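Local atomic coordinates of aspartate-semialdehyde dehydrogenase (Thermus thermophilus, PDB entry 2YV3), a protein that probably catalyses the NADPH-dependent reductive dephosphorylation of L-aspartyl-4-phosphate to L-aspartate semialdehyde, a step towards lysine, methionine and threonine. Residues A[123-128]-A[236-241]; A[127-132]-A[312-317]; A[155-160]-A[229-234]; A[162-167]-A[180-185]; A[166-171]-A[186-191]. One frame throughout, in Å; residues are numbered along the deposited sequence.

How the contacts relate
Contact 1 holds the two predicted active-site residues, and contact 3 holds predicted binding-site residues. Contact 1 brings the probable nucleophile Cys125 to His238. Contact 3 places Arg231, a predicted substrate residue, beside Gly156 of the NADP site. Their centres are about 11 Å apart. Contact 2 shares helix 125-141 with contact 1, with centres about 6 Å apart, and packs Lys314 on that helix. Contacts 4 and 5 lie further out on helix 159-173 and share Leu166 and Thr167. Their centres are about 7 Å apart. Contact 4 reaches the site through Phe183, which packs on Ala157 of contact 3. Contact 5 has its centre about 21 Å from that of contact 1. All but contact 2 also touch the second subunit.

Contact 1 of 5, residues A[123-128]-A[236-241]; sequences PNCTTA and RAHAEA
Cys125 meets the ring of His238 at its edge. SG lies near the ring plane, and the nearest ring atom is His238 CE1 at 3.1 Å. The SG-to-centroid line is 89° off the ring normal, so the sulfur faces the rim of the imidazole. With chi1 at 50°, SG sits between the backbone N and the carbonyl carbon of Cys125, and this turns it to the ring. Thr126 follows. Its backbone N also lies at the ring edge, and its OG1 is 3.7 Å from His238 ND1. Thr126 CG2 packs against Glu240, 3.6 Å from OE2. The same OE2 lies near Thr126 O, but both are acceptors and no hydrogen bond is counted. Cys125 and His238, the predicted acyl-thioester nucleophile and proton acceptor, thus lie side by side, with no hydrogen bond between them in this model. An alanine in place of His238 would probably leave Cys125 SG without its imidazole partner and open a gap beside Thr126. Asn124 sits at the N-cap of helix 125-141, whose first turn carries Cys125 and Thr126. That turn packs against strand 237-246, with strand 143-151 and helix 205-219 close by.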
# COMPACT_ATOMS: atom_id res chain seq x y z
N PRO A 123 -16.82 13.10 8.86
CA PRO A 123 -15.60 12.33 9.12
C PRO A 123 -14.55 12.39 8.03
O PRO A 123 -14.83 12.81 6.92
CB PRO A 123 -16.14 10.91 9.32
CG PRO A 123 -17.34 10.88 8.44
CD PRO A 123 -17.99 12.22 8.73
N ASN A 124 -13.33 11.96 8.37
CA ASN A 124 -12.24 11.98 7.40
C ASN A 124 -12.54 11.01 6.29
O ASN A 124 -13.48 10.24 6.39
CB ASN A 124 -10.91 11.58 8.04
CG ASN A 124 -9.74 11.78 7.09
OD1 ASN A 124 -8.93 10.87 6.87
ND2 ASN A 124 -9.64 12.98 6.52
N CYS A 125 -11.74 11.04 5.24
CA CYS A 125 -11.95 10.13 4.12
C CYS A 125 -11.65 8.71 4.59
O CYS A 125 -12.54 7.86 4.72
CB CYS A 125 -11.02 10.51 2.98
SG CYS A 125 -9.28 10.70 3.52
N THR A 126 -10.37 8.49 4.84
CA THR A 126 -9.85 7.20 5.27
C THR A 126 -10.67 6.54 6.36
O THR A 126 -10.73 5.31 6.42
CB THR A 126 -8.39 7.36 5.76
OG1 THR A 126 -7.60 7.96 4.73
CG2 THR A 126 -7.80 6.01 6.08
N THR A 127 -11.30 7.35 7.22
CA THR A 127 -12.11 6.84 8.34
C THR A 127 -13.51 6.40 7.94
O THR A 127 -14.00 5.36 8.38
CB THR A 127 -12.26 7.90 9.47
OG1 THR A 127 -11.02 8.06 10.16
CG2 THR A 127 -13.31 7.47 10.45
N ALA A 128 -14.16 7.20 7.10
CA ALA A 128 -15.50 6.91 6.63
C ALA A 128 -15.56 5.49 6.07
O ALA A 128 -16.19 4.60 6.68
CB ALA A 128 -15.92 7.90 5.58
N ARG A 236 -8.83 8.70 -7.81
CA ARG A 236 -9.76 8.97 -6.71
C ARG A 236 -10.16 7.90 -5.69
O ARG A 236 -11.01 8.18 -4.85
CB ARG A 236 -11.05 9.58 -7.30
CG ARG A 236 -11.44 9.02 -8.68
CD ARG A 236 -12.65 9.77 -9.24
NE ARG A 236 -13.82 9.64 -8.38
CZ ARG A 236 -14.85 10.47 -8.38
NH1 ARG A 236 -14.87 11.53 -9.19
NH2 ARG A 236 -15.87 10.25 -7.56
N ALA A 237 -9.54 6.71 -5.70
CA ALA A 237 -9.93 5.66 -4.75
C ALA A 237 -8.97 5.28 -3.61
O ALA A 237 -7.79 4.97 -3.83
CB ALA A 237 -10.30 4.39 -5.53
N HIS A 238 -9.46 5.27 -2.38
CA HIS A 238 -8.61 4.91 -1.24
C HIS A 238 -8.59 3.42 -0.92
O HIS A 238 -9.63 2.80 -0.78
CB HIS A 238 -9.06 5.64 0.03
CG HIS A 238 -8.55 7.04 0.15
ND1 HIS A 238 -8.88 7.86 1.21
CD2 HIS A 238 -7.75 7.78 -0.65
CE1 HIS A 238 -8.31 9.04 1.05
NE2 HIS A 238 -7.61 9.02 -0.07
N ALA A 239 -7.40 2.85 -0.78
CA ALA A 239 -7.26 1.44 -0.43
C ALA A 239 -6.67 1.31 0.98
O ALA A 239 -5.87 2.13 1.41
CB ALA A 239 -6.37 0.74 -1.42
N GLU A 240 -7.07 0.28 1.72
CA GLU A 240 -6.51 0.11 3.05
C GLU A 240 -6.55 -1.33 3.59
O GLU A 240 -7.61 -1.82 3.98
CB GLU A 240 -7.17 1.08 4.06
CG GLU A 240 -8.64 1.41 3.77
CD GLU A 240 -9.29 2.22 4.89
OE1 GLU A 240 -9.40 1.69 6.03
OE2 GLU A 240 -9.70 3.37 4.63
N ALA A 241 -5.40 -1.99 3.59
CA ALA A 241 -5.32 -3.35 4.09
C ALA A 241 -5.56 -3.28 5.59
O ALA A 241 -4.77 -2.70 6.33
CB ALA A 241 -3.94 -3.94 3.81

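Contact 2 of 5, residues A[127-132]-A[312-317]; sequences TAILAM and LLKGAA
Lys314 lays its aliphatic chain over Ala128 and Ile129 of helix 125-141. Its CB starts the contact. That atom is 3.9 Å from Ala128 CB and lies about as close to Ile129 CG2. CG comes next and takes the nearest approach, 3.6 Å from Ile129 CG2. The two side chains cross at a slant. CG is anti to the carbonyl carbon, chi1 -65°, and the chain then bends at chi2 and again at chi3, -81°. The bends fold it back along the helix instead of straight out. CE therefore returns to Ala128, with its CB at 4.1 Å. The tip ends beside Met132, where NZ is 4.2 Å from SD. That is van der Waals contact, and no hydrogen bond joins the two segments. The contact is thus carried by the methylene groups of a buried lysine. The methyl groups of Ala128 and Ile129 supply its floor, about one helical turn before Met132. Lys314 is also the centre of an inverse gamma turn. The next residue, Gly315, accepts hydrogen bonds at its O from Asn122 and Asn319. Met132 packs on Val105 and Glu107. Ile129 also touches Glu240 of strand 237-246, as does Leu130. Leu130 and Ala131 pack on helix 205-219. Helix 125-141 thus lies between these elements and the short helical segment around 313-316 that carries Lys314.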
# COMPACT_ATOMS: atom_id res chain seq x y z
N THR A 127 -11.30 7.35 7.22
CA THR A 127 -12.11 6.84 8.34
C THR A 127 -13.51 6.40 7.94
O THR A 127 -14.00 5.36 8.38
CB THR A 127 -12.26 7.90 9.47
OG1 THR A 127 -11.02 8.06 10.16
CG2 THR A 127 -13.31 7.47 10.45
N ALA A 128 -14.16 7.20 7.10
CA ALA A 128 -15.50 6.91 6.63
C ALA A 128 -15.56 5.49 6.07
O ALA A 128 -16.19 4.60 6.68
CB ALA A 128 -15.92 7.90 5.58
N ILE A 129 -14.90 5.25 4.94
CA ILE A 129 -14.94 3.92 4.35
C ILE A 129 -14.52 2.83 5.32
O ILE A 129 -15.25 1.85 5.48
CB ILE A 129 -14.11 3.82 3.03
CG1 ILE A 129 -12.84 2.99 3.26
CG2 ILE A 129 -13.81 5.21 2.48
CD1 ILE A 129 -12.54 2.03 2.14
N LEU A 130 -13.39 2.98 5.99
CA LEU A 130 -12.96 1.96 6.94
C LEU A 130 -14.06 1.62 7.96
O LEU A 130 -14.13 0.49 8.44
CB LEU A 130 -11.71 2.41 7.70
CG LEU A 130 -11.10 1.36 8.64
CD1 LEU A 130 -10.92 0.04 7.88
CD2 LEU A 130 -9.78 1.85 9.23
N ALA A 131 -14.91 2.58 8.28
CA ALA A 131 -16.00 2.36 9.23
C ALA A 131 -17.12 1.61 8.51
O ALA A 131 -17.71 0.67 9.02
CB ALA A 131 -16.51 3.70 9.77
N MET A 132 -17.40 2.06 7.30
CA MET A 132 -18.43 1.44 6.51
C MET A 132 -18.28 -0.07 6.53
O MET A 132 -19.25 -0.82 6.37
CB MET A 132 -18.34 1.95 5.07
CG MET A 132 -19.61 1.75 4.29
SD MET A 132 -20.86 2.97 4.68
CE MET A 132 -20.34 3.64 6.33
N LEU A 312 -13.78 10.73 -3.10
CA LEU A 312 -14.56 11.95 -3.21
C LEU A 312 -16.01 11.73 -2.85
O LEU A 312 -16.77 12.68 -2.69
CB LEU A 312 -14.48 12.52 -4.63
CG LEU A 312 -13.60 13.78 -4.68
CD1 LEU A 312 -13.61 14.35 -6.07
CD2 LEU A 312 -14.13 14.81 -3.69
N LEU A 313 -16.39 10.47 -2.72
CA LEU A 313 -17.77 10.15 -2.38
C LEU A 313 -17.90 9.96 -0.87
O LEU A 313 -18.99 10.10 -0.32
CB LEU A 313 -18.24 8.91 -3.15
CG LEU A 313 -18.61 9.16 -4.62
CD1 LEU A 313 -19.28 7.93 -5.19
CD2 LEU A 313 -19.56 10.31 -4.73
N LYS A 314 -16.80 9.64 -0.21
CA LYS A 314 -16.81 9.48 1.24
C LYS A 314 -16.28 10.82 1.76
O LYS A 314 -15.34 10.93 2.56
CB LYS A 314 -15.99 8.27 1.67
CG LYS A 314 -16.62 6.95 1.15
CD LYS A 314 -18.16 6.92 1.30
CE LYS A 314 -18.57 6.56 2.73
NZ LYS A 314 -20.01 6.80 3.08
N GLY A 315 -16.92 11.83 1.21
CA GLY A 315 -16.69 13.21 1.51
C GLY A 315 -18.11 13.68 1.27
O GLY A 315 -18.86 13.97 2.22
N ALA A 316 -18.51 13.66 -0.00
CA ALA A 316 -19.83 14.10 -0.43
C ALA A 316 -21.04 13.17 -0.26
O ALA A 316 -22.13 13.66 -0.00
CB ALA A 316 -19.76 14.57 -1.88
N ALA A 317 -20.86 11.86 -0.40
CA ALA A 317 -22.00 10.94 -0.27
C ALA A 317 -22.51 10.86 1.15
O ALA A 317 -23.73 10.81 1.38
CB ALA A 317 -21.66 9.53 -0.77

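Contact 3 of 5, residues A[155-160]-A[229-234]; sequences SGAGAK and AVRVPT
The predicted substrate and NADP sites meet where Arg231 reaches the turn at Gly156 and Ala157. Arg231 is the predicted substrate residue, while Ser155 and Gly156 are predicted to bind NADP. The guanidinium does the touching, through NH2. This nitrogen is 3.7 Å from Ala157 CB and 3.9 Å from Ala157 N. It also lies 4.1 Å from Gly156 C. The approach to the guanidinium plane is oblique. The backbones stay well apart, so the long side chain has to span the distance. CG leaves anti to the backbone N of Arg231, chi1 -180°. Bends at chi2, 72°, and chi3, 83°, then swing the guanidinium round to the turn. Gly156 has no side chain, so it meets the arginine with backbone alone. The turn itself is closed by a backbone hydrogen bond from Gly158 N to Ser155 O, 2.8 Å. Ser155 OG is hydrogen-bonded to Gln311, another predicted NADP residue. Ala157 CB also packs on Phe183 of contact 4. The stretch 229-234 bonds through its backbone to Gln152 and Ala154, and Val230 packs on Tyr151 of the second subunit. No hydrogen bond or salt bridge joins the two segments. Between them the guanidinium is packed against the turn, and none of its N-H groups is bonded to it. This is consistent with Arg231 offering them to a carboxylate of the substrate, the role expected in this family.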
# COMPACT_ATOMS: atom_id res chain seq x y z
N SER A 155 -6.75 12.44 -5.25
CA SER A 155 -7.88 13.32 -4.96
C SER A 155 -7.91 13.80 -3.50
O SER A 155 -8.44 14.88 -3.21
CB SER A 155 -9.22 12.65 -5.32
OG SER A 155 -9.34 11.37 -4.75
N GLY A 156 -7.33 13.02 -2.60
CA GLY A 156 -7.30 13.39 -1.20
C GLY A 156 -6.51 14.68 -1.03
O GLY A 156 -6.67 15.40 -0.03
N ALA A 157 -5.65 14.96 -2.01
CA ALA A 157 -4.82 16.15 -2.01
C ALA A 157 -5.48 17.24 -2.86
O ALA A 157 -4.82 18.18 -3.30
CB ALA A 157 -3.43 15.82 -2.53
N GLY A 158 -6.78 17.09 -3.09
CA GLY A 158 -7.52 18.07 -3.87
C GLY A 158 -7.46 17.82 -5.36
O GLY A 158 -6.75 16.92 -5.81
N ALA A 159 -8.19 18.63 -6.12
CA ALA A 159 -8.25 18.51 -7.57
C ALA A 159 -6.93 18.84 -8.27
O ALA A 159 -6.50 18.12 -9.19
CB ALA A 159 -9.35 19.38 -8.11
N LYS A 160 -6.28 19.92 -7.85
CA LYS A 160 -5.02 20.32 -8.47
C LYS A 160 -4.00 19.18 -8.42
O LYS A 160 -3.15 19.05 -9.29
CB LYS A 160 -4.43 21.54 -7.74
CG LYS A 160 -3.24 22.18 -8.44
CD LYS A 160 -3.65 22.76 -9.80
CE LYS A 160 -2.44 23.24 -10.62
NZ LYS A 160 -1.65 24.31 -9.94
N ALA A 229 -0.45 5.84 6.88
CA ALA A 229 -1.06 6.45 5.71
C ALA A 229 -0.05 6.56 4.59
O ALA A 229 1.00 7.19 4.74
CB ALA A 229 -1.60 7.85 6.07
N VAL A 230 -0.33 5.93 3.45
CA VAL A 230 0.60 6.02 2.34
C VAL A 230 -0.11 6.51 1.09
O VAL A 230 -1.21 6.06 0.78
CB VAL A 230 1.31 4.70 2.07
CG1 VAL A 230 2.39 4.91 0.99
CG2 VAL A 230 1.93 4.19 3.37
N ARG A 231 0.53 7.46 0.41
CA ARG A 231 0.01 8.08 -0.80
C ARG A 231 0.48 7.21 -1.97
O ARG A 231 1.59 6.71 -1.93
CB ARG A 231 0.59 9.51 -0.90
CG ARG A 231 0.17 10.35 -2.11
CD ARG A 231 -1.28 10.83 -2.04
NE ARG A 231 -1.51 12.03 -1.24
CZ ARG A 231 -2.61 12.22 -0.51
NH1 ARG A 231 -3.55 11.29 -0.49
NH2 ARG A 231 -2.80 13.35 0.18
N VAL A 232 -0.35 7.02 -2.99
CA VAL A 232 0.06 6.19 -4.13
C VAL A 232 -0.50 6.72 -5.44
O VAL A 232 -1.43 7.51 -5.45
CB VAL A 232 -0.37 4.72 -3.98
CG1 VAL A 232 0.11 4.18 -2.63
CG2 VAL A 232 -1.89 4.60 -4.13
N PRO A 233 0.05 6.26 -6.56
CA PRO A 233 -0.42 6.72 -7.87
C PRO A 233 -1.80 6.22 -8.28
O PRO A 233 -1.95 5.29 -9.06
CB PRO A 233 0.67 6.24 -8.83
CG PRO A 233 1.86 6.14 -7.95
CD PRO A 233 1.29 5.50 -6.72
N THR A 234 -2.82 6.88 -7.74
CA THR A 234 -4.19 6.53 -8.05
C THR A 234 -5.03 7.80 -8.06
O THR A 234 -4.82 8.70 -7.27
CB THR A 234 -4.72 5.51 -7.05
OG1 THR A 234 -3.88 4.36 -7.10
CG2 THR A 234 -6.10 5.06 -7.42

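Contact 4 of 5, residues A[162-167]-A[180-185]; sequences MEELLT and AEAFAH
Glu164 binds two successive backbone N-H groups of the loop 180-185 with one carboxylate. Ala182 N donates to OE1 over 3.2 Å, with an N-H...O angle of 142°. The donor comes from above the carboxylate plane, 70° out of it. Glu181 N donates to OE2, but at 3.5 Å this bond is weak. In Glu164 the bend at chi2 (-132°) turns the carboxylate toward the amides of Glu181 and Ala182. Packing forms the second group. Glu164 OE1 lies close to Phe183 CD2 and CE2, obliquely to the ring. Ala182 CB sits over one ring face of Phe183, 4.1 Å above the plane and displaced to the rim. Ala182 CB also lies against the Glu164 carboxylate. Charge gives the third kind. Glu181 OE1 is 6.1 Å from Glu164 OE2, so two like charges are near without contact. Glu181 OE1 also makes a long, weak ion pair with Lys179. An alanine in place of Glu164 would probably leave the amides of Glu181 and Ala182 without their acceptors and free the loop to shift. Nearby, Phe183 packs on Ala161, and Leu165 packs on Phe189 of the second subunit. A carboxylate from helix 159-173 thus accepts bonds from successive loop N-H groups, which probably helps to set Phe183 beside the predicted substrate residue Arg231.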
# COMPACT_ATOMS: atom_id res chain seq x y z
N MET A 162 -4.88 15.92 -8.39
CA MET A 162 -5.39 14.82 -9.20
C MET A 162 -4.87 15.04 -10.62
O MET A 162 -4.51 14.11 -11.35
CB MET A 162 -6.92 14.83 -9.23
CG MET A 162 -7.61 13.62 -8.61
SD MET A 162 -9.45 13.74 -8.66
CE MET A 162 -9.82 12.85 -10.18
N GLU A 163 -4.84 16.31 -10.99
CA GLU A 163 -4.39 16.75 -12.30
C GLU A 163 -2.89 16.55 -12.43
O GLU A 163 -2.38 16.09 -13.45
CB GLU A 163 -4.72 18.23 -12.46
CG GLU A 163 -5.56 18.59 -13.65
CD GLU A 163 -5.63 20.10 -13.84
OE1 GLU A 163 -6.31 20.76 -13.02
OE2 GLU A 163 -5.01 20.63 -14.79
N GLU A 164 -2.19 16.92 -11.36
CA GLU A 164 -0.74 16.82 -11.31
C GLU A 164 -0.30 15.41 -11.68
O GLU A 164 0.62 15.21 -12.47
CB GLU A 164 -0.24 17.16 -9.91
CG GLU A 164 1.05 17.96 -9.90
CD GLU A 164 2.07 17.38 -8.95
OE1 GLU A 164 1.68 17.06 -7.80
OE2 GLU A 164 3.26 17.25 -9.33
N LEU A 165 -0.98 14.44 -11.09
CA LEU A 165 -0.63 13.06 -11.34
C LEU A 165 -0.77 12.69 -12.82
O LEU A 165 0.00 11.89 -13.34
CB LEU A 165 -1.47 12.14 -10.43
CG LEU A 165 -1.15 10.64 -10.36
CD1 LEU A 165 0.34 10.39 -10.34
CD2 LEU A 165 -1.77 10.08 -9.10
N LEU A 166 -1.74 13.29 -13.51
CA LEU A 166 -1.95 12.98 -14.91
C LEU A 166 -0.79 13.52 -15.72
O LEU A 166 -0.08 12.78 -16.41
CB LEU A 166 -3.26 13.61 -15.41
CG LEU A 166 -4.59 13.20 -14.76
CD1 LEU A 166 -5.68 14.10 -15.29
CD2 LEU A 166 -4.91 11.72 -15.02
N THR A 167 -0.62 14.83 -15.63
CA THR A 167 0.42 15.54 -16.34
C THR A 167 1.80 15.03 -15.96
O THR A 167 2.63 14.79 -16.82
CB THR A 167 0.33 17.06 -16.06
OG1 THR A 167 1.51 17.72 -16.52
CG2 THR A 167 0.16 17.32 -14.59
N ALA A 180 7.49 17.73 -8.96
CA ALA A 180 6.68 17.59 -7.75
C ALA A 180 6.28 18.98 -7.23
O ALA A 180 7.13 19.85 -7.05
CB ALA A 180 7.47 16.86 -6.69
N GLU A 181 4.98 19.17 -6.99
CA GLU A 181 4.50 20.46 -6.52
C GLU A 181 3.35 20.33 -5.54
O GLU A 181 3.27 21.08 -4.58
CB GLU A 181 3.98 21.32 -7.67
CG GLU A 181 4.68 21.14 -9.00
CD GLU A 181 5.70 22.22 -9.27
OE1 GLU A 181 5.72 22.72 -10.42
OE2 GLU A 181 6.48 22.56 -8.35
N ALA A 182 2.45 19.40 -5.83
CA ALA A 182 1.25 19.19 -5.03
C ALA A 182 1.41 18.18 -3.91
O ALA A 182 0.54 18.05 -3.04
CB ALA A 182 0.10 18.79 -5.94
N PHE A 183 2.51 17.45 -3.93
CA PHE A 183 2.75 16.45 -2.92
C PHE A 183 4.08 16.80 -2.27
O PHE A 183 4.70 17.81 -2.62
CB PHE A 183 2.79 15.08 -3.59
CG PHE A 183 1.56 14.80 -4.42
CD1 PHE A 183 0.34 14.48 -3.82
CD2 PHE A 183 1.60 14.90 -5.81
CE1 PHE A 183 -0.79 14.26 -4.57
CE2 PHE A 183 0.47 14.68 -6.58
CZ PHE A 183 -0.74 14.36 -5.95
N ALA A 184 4.52 15.98 -1.31
CA ALA A 184 5.79 16.27 -0.65
C ALA A 184 6.96 15.96 -1.58
O ALA A 184 8.06 16.51 -1.45
CB ALA A 184 5.90 15.44 0.65
N HIS A 185 6.70 15.06 -2.53
CA HIS A 185 7.70 14.61 -3.49
C HIS A 185 7.00 14.32 -4.82
O HIS A 185 5.81 14.59 -4.98
CB HIS A 185 8.36 13.33 -2.96
CG HIS A 185 9.05 13.50 -1.64
ND1 HIS A 185 10.38 13.84 -1.53
CD2 HIS A 185 8.59 13.36 -0.37
CE1 HIS A 185 10.71 13.90 -0.25
NE2 HIS A 185 9.65 13.62 0.47

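Contact 5 of 5, residues A[166-171]-A[186-191]; sequences LTETHR and PLPFNV
Thr169 OG1, hydrogen-bonded to Leu165 O one turn back in its own helix, also touches the ring of Pro188. The distance from OG1 to Pro188 CB is 3.7 Å. The two side chains cross at a slant, and the backbones come close here, with 5.0 Å between Thr169 CA and Pro188 CA. Pro188 CG adds to this, 3.3 Å from Glu168 CB and 3.6 Å from Thr169 N. The proline ring thus wedges against the surface of helix 159-173. The methyl of Thr169 serves another partner. With CG2 anti to the backbone N (chi1 -50° for OG1), the methyl is directed at the ring of Phe189. It meets CE2 at 3.7 Å, obliquely. Phe189 has left-handed backbone angles, which turn the chain after Pro188. That turn is tied by a weak bond from Asn190 ND2 to Pro186 O, 3.4 Å. The carboxylate of Glu168 leads away from the proline. Its OE2 accepts the N-H of Lys179, while a salt bridge to Arg171 NH1 is less certain. No hydrogen bond joins the two segments. Phe189 also meets Phe172 of helix 159-173, ring planes about 40° apart. The second subunit lies against this corner. Thr169 packs on its Thr169, Phe189 on its Pro233, and Asn190 OD1 is hydrogen-bonded to its Leu280 N. Helix 159-173 and the loop before helix 205-219 thus meet within the dimer interface.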
# COMPACT_ATOMS: atom_id res chain seq x y z
N LEU A 166 -1.74 13.29 -13.51
CA LEU A 166 -1.95 12.98 -14.91
C LEU A 166 -0.79 13.52 -15.72
O LEU A 166 -0.08 12.78 -16.41
CB LEU A 166 -3.26 13.61 -15.41
CG LEU A 166 -4.59 13.20 -14.76
CD1 LEU A 166 -5.68 14.10 -15.29
CD2 LEU A 166 -4.91 11.72 -15.02
N THR A 167 -0.62 14.83 -15.63
CA THR A 167 0.42 15.54 -16.34
C THR A 167 1.80 15.03 -15.96
O THR A 167 2.63 14.79 -16.82
CB THR A 167 0.33 17.06 -16.06
OG1 THR A 167 1.51 17.72 -16.52
CG2 THR A 167 0.16 17.32 -14.59
N GLU A 168 2.06 14.83 -14.68
CA GLU A 168 3.37 14.34 -14.26
C GLU A 168 3.72 12.95 -14.76
O GLU A 168 4.80 12.73 -15.30
CB GLU A 168 3.49 14.40 -12.74
CG GLU A 168 3.53 15.82 -12.18
CD GLU A 168 4.50 16.73 -12.94
OE1 GLU A 168 4.04 17.42 -13.89
OE2 GLU A 168 5.71 16.75 -12.61
N THR A 169 2.81 12.00 -14.56
CA THR A 169 3.07 10.64 -15.01
C THR A 169 3.30 10.71 -16.52
O THR A 169 3.97 9.86 -17.11
CB THR A 169 1.88 9.69 -14.71
OG1 THR A 169 1.48 9.83 -13.34
CG2 THR A 169 2.28 8.24 -14.95
N HIS A 170 2.75 11.76 -17.13
CA HIS A 170 2.87 11.95 -18.57
C HIS A 170 4.28 12.37 -18.99
O HIS A 170 4.86 11.81 -19.92
CB HIS A 170 1.87 13.00 -19.05
CG HIS A 170 1.49 12.84 -20.49
ND1 HIS A 170 0.21 13.06 -20.96
CD2 HIS A 170 2.23 12.45 -21.56
CE1 HIS A 170 0.18 12.81 -22.26
NE2 HIS A 170 1.39 12.44 -22.65
N ARG A 171 4.81 13.37 -18.31
CA ARG A 171 6.15 13.83 -18.62
C ARG A 171 7.14 12.72 -18.24
O ARG A 171 8.13 12.51 -18.94
CB ARG A 171 6.42 15.13 -17.87
CG ARG A 171 5.65 16.34 -18.44
CD ARG A 171 5.78 17.51 -17.49
NE ARG A 171 7.15 17.61 -16.99
CZ ARG A 171 7.49 18.12 -15.80
NH1 ARG A 171 6.54 18.57 -14.98
NH2 ARG A 171 8.76 18.16 -15.43
N PRO A 186 7.73 13.77 -5.81
CA PRO A 186 7.07 13.46 -7.09
C PRO A 186 6.36 12.12 -6.93
O PRO A 186 7.00 11.12 -6.62
CB PRO A 186 8.24 13.37 -8.09
CG PRO A 186 9.36 14.09 -7.41
CD PRO A 186 9.19 13.71 -5.96
N LEU A 187 5.04 12.09 -7.12
CA LEU A 187 4.29 10.85 -6.93
C LEU A 187 4.19 9.88 -8.12
O LEU A 187 3.77 8.74 -7.94
CB LEU A 187 2.87 11.15 -6.42
CG LEU A 187 2.00 9.92 -6.09
CD1 LEU A 187 2.55 9.17 -4.88
CD2 LEU A 187 0.59 10.37 -5.82
N PRO A 188 4.55 10.32 -9.33
CA PRO A 188 4.43 9.33 -10.42
C PRO A 188 5.34 8.13 -10.20
O PRO A 188 6.53 8.28 -9.97
CB PRO A 188 4.80 10.14 -11.66
CG PRO A 188 4.29 11.50 -11.32
CD PRO A 188 4.73 11.67 -9.88
N PHE A 189 4.76 6.93 -10.25
CA PHE A 189 5.49 5.68 -10.04
C PHE A 189 6.24 5.65 -8.72
O PHE A 189 7.43 5.37 -8.66
CB PHE A 189 6.45 5.46 -11.20
CG PHE A 189 5.75 5.08 -12.46
CD1 PHE A 189 5.15 3.83 -12.58
CD2 PHE A 189 5.62 5.98 -13.50
CE1 PHE A 189 4.44 3.49 -13.73
CE2 PHE A 189 4.91 5.65 -14.65
CZ PHE A 189 4.32 4.40 -14.76
N ASN A 190 5.53 5.92 -7.64
CA ASN A 190 6.19 5.95 -6.36
C ASN A 190 5.19 6.02 -5.22
O ASN A 190 4.00 6.23 -5.45
CB ASN A 190 7.10 7.18 -6.33
CG ASN A 190 7.81 7.34 -5.03
OD1 ASN A 190 8.41 6.41 -4.52
ND2 ASN A 190 7.77 8.55 -4.47
N VAL A 191 5.64 5.84 -3.99
CA VAL A 191 4.71 5.95 -2.90
C VAL A 191 5.37 6.82 -1.84
O VAL A 191 6.58 6.75 -1.65
CB VAL A 191 4.27 4.55 -2.35
CG1 VAL A 191 3.56 3.79 -3.45
CG2 VAL A 191 5.46 3.75 -1.81